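Local coordinates for protein alanine glyoxylate transaminase (Thermococcus litoralis, PDB 2ZC0) that probably catalyses the pyridoxal phosphate-dependent transfer of an amino group from alanine to glyoxylate, working as a class I aminotransferase, at residues G307-L319 against L380-I394. Residues are numbered along the deposited sequence; the frame is centred on the assembly and turned at random.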
loop_
_atom_site.group_PDB
_atom_site.type_symbol
_atom_site.label_atom_id
_atom_site.label_comp_id
_atom_site.label_asym_id
_atom_site.label_seq_id
_atom_site.Cartn_x
_atom_site.Cartn_y
_atom_site.Cartn_z
ATOM N N GLY A 307 36.183 -30.694 -2.295
ATOM C CA GLY A 307 36.163 -30.485 -3.727
ATOM C C GLY A 307 36.012 -29.009 -4.056
ATOM O O GLY A 307 36.710 -28.503 -4.932
ATOM N N TYR A 308 35.106 -28.318 -3.362
ATOM C CA TYR A 308 34.879 -26.891 -3.601
ATOM C C TYR A 308 36.080 -26.071 -3.156
ATOM O O TYR A 308 36.476 -25.119 -3.824
ATOM C CB TYR A 308 33.625 -26.397 -2.854
ATOM C CG TYR A 308 32.311 -26.886 -3.431
ATOM C CD1 TYR A 308 31.968 -26.629 -4.761
ATOM C CD2 TYR A 308 31.412 -27.610 -2.651
ATOM C CE1 TYR A 308 30.764 -27.087 -5.298
ATOM C CE2 TYR A 308 30.211 -28.070 -3.177
ATOM C CZ TYR A 308 29.893 -27.806 -4.501
ATOM O OH TYR A 308 28.710 -28.266 -5.024
ATOM N N LYS A 309 36.654 -26.441 -2.019
ATOM C CA LYS A 309 37.818 -25.734 -1.506
ATOM C C LYS A 309 38.932 -25.783 -2.557
ATOM O O LYS A 309 39.642 -24.805 -2.771
ATOM C CB LYS A 309 38.291 -26.390 -0.207
ATOM C CG LYS A 309 39.464 -25.700 0.445
ATOM C CD LYS A 309 39.803 -26.347 1.767
ATOM C CE LYS A 309 40.920 -25.586 2.469
ATOM N NZ LYS A 309 41.191 -26.132 3.830
ATOM N N GLU A 310 39.070 -26.929 -3.215
ATOM C CA GLU A 310 40.087 -27.097 -4.244
ATOM C C GLU A 310 39.803 -26.172 -5.429
ATOM O O GLU A 310 40.701 -25.495 -5.929
ATOM C CB GLU A 310 40.127 -28.558 -4.693
ATOM C CG GLU A 310 41.148 -28.859 -5.762
ATOM C CD GLU A 310 41.190 -30.336 -6.107
ATOM O OE1 GLU A 310 40.114 -30.913 -6.383
ATOM O OE2 GLU A 310 42.296 -30.918 -6.103
ATOM N N LYS A 311 38.548 -26.136 -5.870
ATOM C CA LYS A 311 38.172 -25.265 -6.976
ATOM C C LYS A 311 38.400 -23.815 -6.551
ATOM O O LYS A 311 38.719 -22.961 -7.371
ATOM C CB LYS A 311 36.706 -25.469 -7.341
ATOM C CG LYS A 311 36.384 -26.822 -7.944
ATOM C CD LYS A 311 34.968 -26.787 -8.474
ATOM C CE LYS A 311 34.532 -28.101 -9.084
ATOM N NZ LYS A 311 33.223 -27.918 -9.750
ATOM N N ARG A 312 38.222 -23.557 -5.259
ATOM C CA ARG A 312 38.415 -22.232 -4.689
ATOM C C ARG A 312 39.887 -21.835 -4.828
ATOM O O ARG A 312 40.202 -20.712 -5.228
ATOM C CB ARG A 312 38.003 -22.242 -3.209
ATOM C CG ARG A 312 37.981 -20.878 -2.504
ATOM C CD ARG A 312 39.384 -20.343 -2.218
ATOM N NE ARG A 312 40.186 -21.266 -1.415
ATOM C CZ ARG A 312 40.220 -21.299 -0.083
ATOM N NH1 ARG A 312 39.491 -20.453 0.635
ATOM N NH2 ARG A 312 40.993 -22.188 0.533
ATOM N N ASP A 313 40.784 -22.762 -4.500
ATOM C CA ASP A 313 42.216 -22.493 -4.590
ATOM C C ASP A 313 42.667 -22.398 -6.043
ATOM O O ASP A 313 43.470 -21.534 -6.391
ATOM C CB ASP A 313 43.015 -23.587 -3.876
ATOM C CG ASP A 313 42.601 -23.758 -2.436
ATOM O OD1 ASP A 313 42.415 -22.736 -1.743
ATOM O OD2 ASP A 313 42.470 -24.913 -1.987
ATOM N N ILE A 314 42.139 -23.286 -6.883
ATOM C CA ILE A 314 42.466 -23.311 -8.305
ATOM C C ILE A 314 42.098 -22.005 -9.002
ATOM O O ILE A 314 42.883 -21.487 -9.795
ATOM C CB ILE A 314 41.761 -24.500 -9.028
ATOM C CG1 ILE A 314 42.374 -25.830 -8.583
ATOM C CG2 ILE A 314 41.905 -24.373 -10.535
ATOM C CD1 ILE A 314 41.717 -27.053 -9.205
ATOM N N MET A 315 40.917 -21.457 -8.713
ATOM C CA MET A 315 40.516 -20.203 -9.354
ATOM C C MET A 315 41.389 -19.058 -8.864
ATOM O O MET A 315 41.740 -18.165 -9.632
ATOM C CB MET A 315 39.044 -19.874 -9.090
ATOM C CG MET A 315 38.625 -18.534 -9.716
ATOM S SD MET A 315 36.844 -18.205 -9.753
ATOM C CE MET A 315 36.345 -19.292 -11.073
ATOM N N LEU A 316 41.732 -19.082 -7.580
ATOM C CA LEU A 316 42.590 -18.047 -7.019
ATOM C C LEU A 316 44.007 -18.203 -7.567
ATOM O O LEU A 316 44.686 -17.208 -7.808
ATOM C CB LEU A 316 42.606 -18.132 -5.493
ATOM C CG LEU A 316 41.295 -17.741 -4.813
ATOM C CD1 LEU A 316 41.498 -17.771 -3.308
ATOM C CD2 LEU A 316 40.857 -16.351 -5.265
ATOM N N LYS A 317 44.446 -19.450 -7.766
ATOM C CA LYS A 317 45.779 -19.710 -8.316
ATOM C C LYS A 317 45.856 -19.157 -9.735
ATOM O O LYS A 317 46.801 -18.466 -10.098
ATOM C CB LYS A 317 46.086 -21.214 -8.397
ATOM C CG LYS A 317 46.683 -21.861 -7.154
ATOM C CD LYS A 317 47.386 -23.179 -7.540
ATOM C CE LYS A 317 47.221 -24.268 -6.479
ATOM N NZ LYS A 317 45.814 -24.766 -6.384
ATOM N N ALA A 318 44.854 -19.494 -10.535
ATOM C CA ALA A 318 44.796 -19.051 -11.914
ATOM C C ALA A 318 44.752 -17.533 -12.006
ATOM O O ALA A 318 45.446 -16.939 -12.822
ATOM C CB ALA A 318 43.584 -19.656 -12.600
ATOM N N LEU A 319 43.937 -16.909 -11.161
ATOM C CA LEU A 319 43.801 -15.458 -11.171
ATOM C C LEU A 319 45.092 -14.744 -10.803
ATOM O O LEU A 319 45.539 -13.848 -11.521
ATOM C CB LEU A 319 42.682 -15.020 -10.217
ATOM C CG LEU A 319 41.241 -15.093 -10.745
ATOM C CD1 LEU A 319 40.266 -14.954 -9.597
ATOM C CD2 LEU A 319 41.014 -13.999 -11.782
ATOM N N LEU A 380 32.401 -13.895 -10.221
ATOM C CA LEU A 380 32.863 -15.161 -10.764
ATOM C C LEU A 380 32.531 -16.283 -9.808
ATOM O O LEU A 380 32.763 -16.173 -8.601
ATOM C CB LEU A 380 34.384 -15.138 -10.962
ATOM C CG LEU A 380 35.000 -14.012 -11.789
ATOM C CD1 LEU A 380 36.527 -14.171 -11.803
ATOM C CD2 LEU A 380 34.432 -14.066 -13.208
ATOM N N ASN A 381 32.013 -17.373 -10.353
ATOM C CA ASN A 381 31.648 -18.522 -9.551
ATOM C C ASN A 381 32.611 -19.685 -9.784
ATOM O O ASN A 381 33.003 -19.928 -10.921
ATOM C CB ASN A 381 30.226 -18.954 -9.911
ATOM C CG ASN A 381 29.918 -20.330 -9.427
ATOM O OD1 ASN A 381 29.893 -21.289 -10.211
ATOM N ND2 ASN A 381 29.707 -20.458 -8.125
ATOM N N PHE A 382 32.987 -20.407 -8.729
ATOM C CA PHE A 382 33.895 -21.543 -8.901
ATOM C C PHE A 382 33.309 -22.891 -8.478
ATOM O O PHE A 382 33.959 -23.927 -8.621
ATOM C CB PHE A 382 35.231 -21.312 -8.161
ATOM C CG PHE A 382 35.085 -20.979 -6.707
ATOM C CD1 PHE A 382 35.006 -19.657 -6.291
ATOM C CD2 PHE A 382 35.031 -21.980 -5.754
ATOM C CE1 PHE A 382 34.877 -19.335 -4.936
ATOM C CE2 PHE A 382 34.900 -21.676 -4.402
ATOM C CZ PHE A 382 34.822 -20.347 -3.991
ATOM N N SER A 383 32.077 -22.889 -7.983
ATOM C CA SER A 383 31.452 -24.130 -7.546
ATOM C C SER A 383 30.985 -25.042 -8.677
ATOM O O SER A 383 31.172 -26.264 -8.604
ATOM C CB SER A 383 30.280 -23.834 -6.593
ATOM O OG SER A 383 29.286 -23.022 -7.198
ATOM N N ARG A 384 30.403 -24.468 -9.730
ATOM C CA ARG A 384 29.889 -25.274 -10.845
ATOM C C ARG A 384 30.910 -25.731 -11.888
ATOM O O ARG A 384 30.982 -26.921 -12.222
ATOM C CB ARG A 384 28.767 -24.527 -11.568
ATOM C CG ARG A 384 27.780 -25.460 -12.231
ATOM C CD ARG A 384 27.420 -25.020 -13.630
ATOM N NE ARG A 384 28.371 -25.497 -14.634
ATOM C CZ ARG A 384 29.476 -24.855 -15.007
ATOM N NH1 ARG A 384 29.782 -23.686 -14.454
ATOM N NH2 ARG A 384 30.269 -25.382 -15.941
ATOM N N PRO A 385 31.698 -24.795 -12.441
ATOM C CA PRO A 385 32.685 -25.218 -13.444
ATOM C C PRO A 385 33.633 -26.303 -12.921
ATOM O O PRO A 385 33.992 -26.313 -11.745
ATOM C CB PRO A 385 33.402 -23.919 -13.788
ATOM C CG PRO A 385 33.307 -23.140 -12.510
ATOM C CD PRO A 385 31.882 -23.377 -12.090
ATOM N N SER A 386 34.011 -27.227 -13.797
ATOM C CA SER A 386 34.912 -28.321 -13.436
ATOM C C SER A 386 36.304 -27.805 -13.059
ATOM O O SER A 386 36.650 -26.661 -13.354
ATOM C CB SER A 386 35.058 -29.284 -14.617
ATOM O OG SER A 386 35.697 -28.637 -15.708
ATOM N N LYS A 387 37.093 -28.658 -12.405
ATOM C CA LYS A 387 38.462 -28.306 -12.023
ATOM C C LYS A 387 39.220 -27.831 -13.260
ATOM O O LYS A 387 39.986 -26.873 -13.212
ATOM C CB LYS A 387 39.180 -29.527 -11.440
ATOM C CG LYS A 387 39.237 -29.565 -9.922
ATOM C CD LYS A 387 39.792 -30.892 -9.420
ATOM C CE LYS A 387 41.237 -31.109 -9.853
ATOM N NZ LYS A 387 42.188 -30.214 -9.137
ATOM N N GLU A 388 38.963 -28.521 -14.366
ATOM C CA GLU A 388 39.576 -28.268 -15.667
ATOM C C GLU A 388 39.124 -26.949 -16.322
ATOM O O GLU A 388 39.956 -26.171 -16.795
ATOM C CB GLU A 388 39.244 -29.458 -16.583
ATOM C CG GLU A 388 40.271 -29.819 -17.657
ATOM C CD GLU A 388 40.148 -28.979 -18.916
ATOM O OE1 GLU A 388 39.003 -28.699 -19.345
ATOM O OE2 GLU A 388 41.202 -28.615 -19.486
ATOM N N GLU A 389 37.812 -26.709 -16.348
ATOM C CA GLU A 389 37.243 -25.507 -16.963
ATOM C C GLU A 389 37.676 -24.189 -16.327
ATOM O O GLU A 389 37.851 -23.186 -17.020
ATOM C CB GLU A 389 35.713 -25.569 -16.947
ATOM C CG GLU A 389 35.095 -26.603 -17.869
ATOM C CD GLU A 389 33.570 -26.571 -17.842
ATOM O OE1 GLU A 389 32.983 -26.792 -16.758
ATOM O OE2 GLU A 389 32.957 -26.325 -18.905
ATOM N N ILE A 390 37.836 -24.184 -15.009
ATOM C CA ILE A 390 38.221 -22.960 -14.317
ATOM C C ILE A 390 39.464 -22.270 -14.895
ATOM O O ILE A 390 39.401 -21.104 -15.270
ATOM C CB ILE A 390 38.411 -23.221 -12.809
ATOM C CG1 ILE A 390 37.080 -23.655 -12.200
ATOM C CG2 ILE A 390 38.929 -21.975 -12.120
ATOM C CD1 ILE A 390 37.158 -24.016 -10.728
ATOM N N PRO A 391 40.603 -22.979 -14.989
ATOM C CA PRO A 391 41.812 -22.341 -15.538
ATOM C C PRO A 391 41.603 -21.813 -16.952
ATOM O O PRO A 391 42.002 -20.696 -17.277
ATOM C CB PRO A 391 42.845 -23.465 -15.490
ATOM C CG PRO A 391 42.381 -24.293 -14.309
ATOM C CD PRO A 391 40.896 -24.355 -14.545
ATOM N N ILE A 392 40.972 -22.626 -17.791
ATOM C CA ILE A 392 40.707 -22.232 -19.169
ATOM C C ILE A 392 39.843 -20.976 -19.178
ATOM O O ILE A 392 40.128 -20.025 -19.907
ATOM C CB ILE A 392 39.990 -23.369 -19.933
ATOM C CG1 ILE A 392 40.879 -24.612 -19.958
ATOM C CG2 ILE A 392 39.678 -22.931 -21.354
ATOM C CD1 ILE A 392 40.213 -25.827 -20.553
ATOM N N GLY A 393 38.797 -20.975 -18.351
ATOM C CA GLY A 393 37.903 -19.830 -18.265
ATOM C C GLY A 393 38.603 -18.565 -17.808
ATOM O O GLY A 393 38.404 -17.498 -18.390
ATOM N N ILE A 394 39.414 -18.664 -16.760
ATOM C CA ILE A 394 40.131 -17.489 -16.276
ATOM C C ILE A 394 41.199 -17.019 -17.270
ATOM O O ILE A 394 41.506 -15.827 -17.323
ATOM C CB ILE A 394 40.791 -17.742 -14.894
ATOM C CG1 ILE A 394 39.742 -17.627 -13.787
ATOM C CG2 ILE A 394 41.912 -16.744 -14.645
ATOM C CD1 ILE A 394 39.053 -18.921 -13.491
#
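M315 faces I390 with CA atoms 6.1 Å apart where helices 295-322 and 389-404 pack nearly parallel; the short axes of 307-319 and 389-394 come within 9.1 Å, crossing at -26°. The strand end at L380 and N381 lies against M315 and L319, and the loop that follows runs back along K311 to Y308 before a capping box of S386 and E389 leads into the last helix. K311 reaches into that loop. With CG anti to its carbonyl carbon (chi1 -68°) and the chain extended beyond, it passes F382 O, and NZ hydrogen-bonds S383 O at 2.9 Å and P385 O at 2.7 Å, lying well above both carbonyl planes; D45 adds a salt bridge. Y308 turns its ring edge to S383 O, CE1 3.4 Å away. The F382 ring lays one face over R312 CA, a CH-pi contact 3.9 Å from the centroid. M315 bends at its end, bringing CE to I394 CD1 (3.6 Å), with SD obliquely beside F382. I390 CG2 sits against M315 CB and also reaches I314 CG2, which meets P391 CG; A318 meets I394. At the solvent side K387 NZ forms a salt bridge with E310 OE2, 3.1 Å away. A methionine in place of K311 would probably leave S383 O and P385 O without this donor and D45 without its cationic mate. Within a C-terminal small domain like that of fold-type I aminotransferases, the contact illustrates how a buried ammonium is paid for by loop carbonyls and a carboxylate.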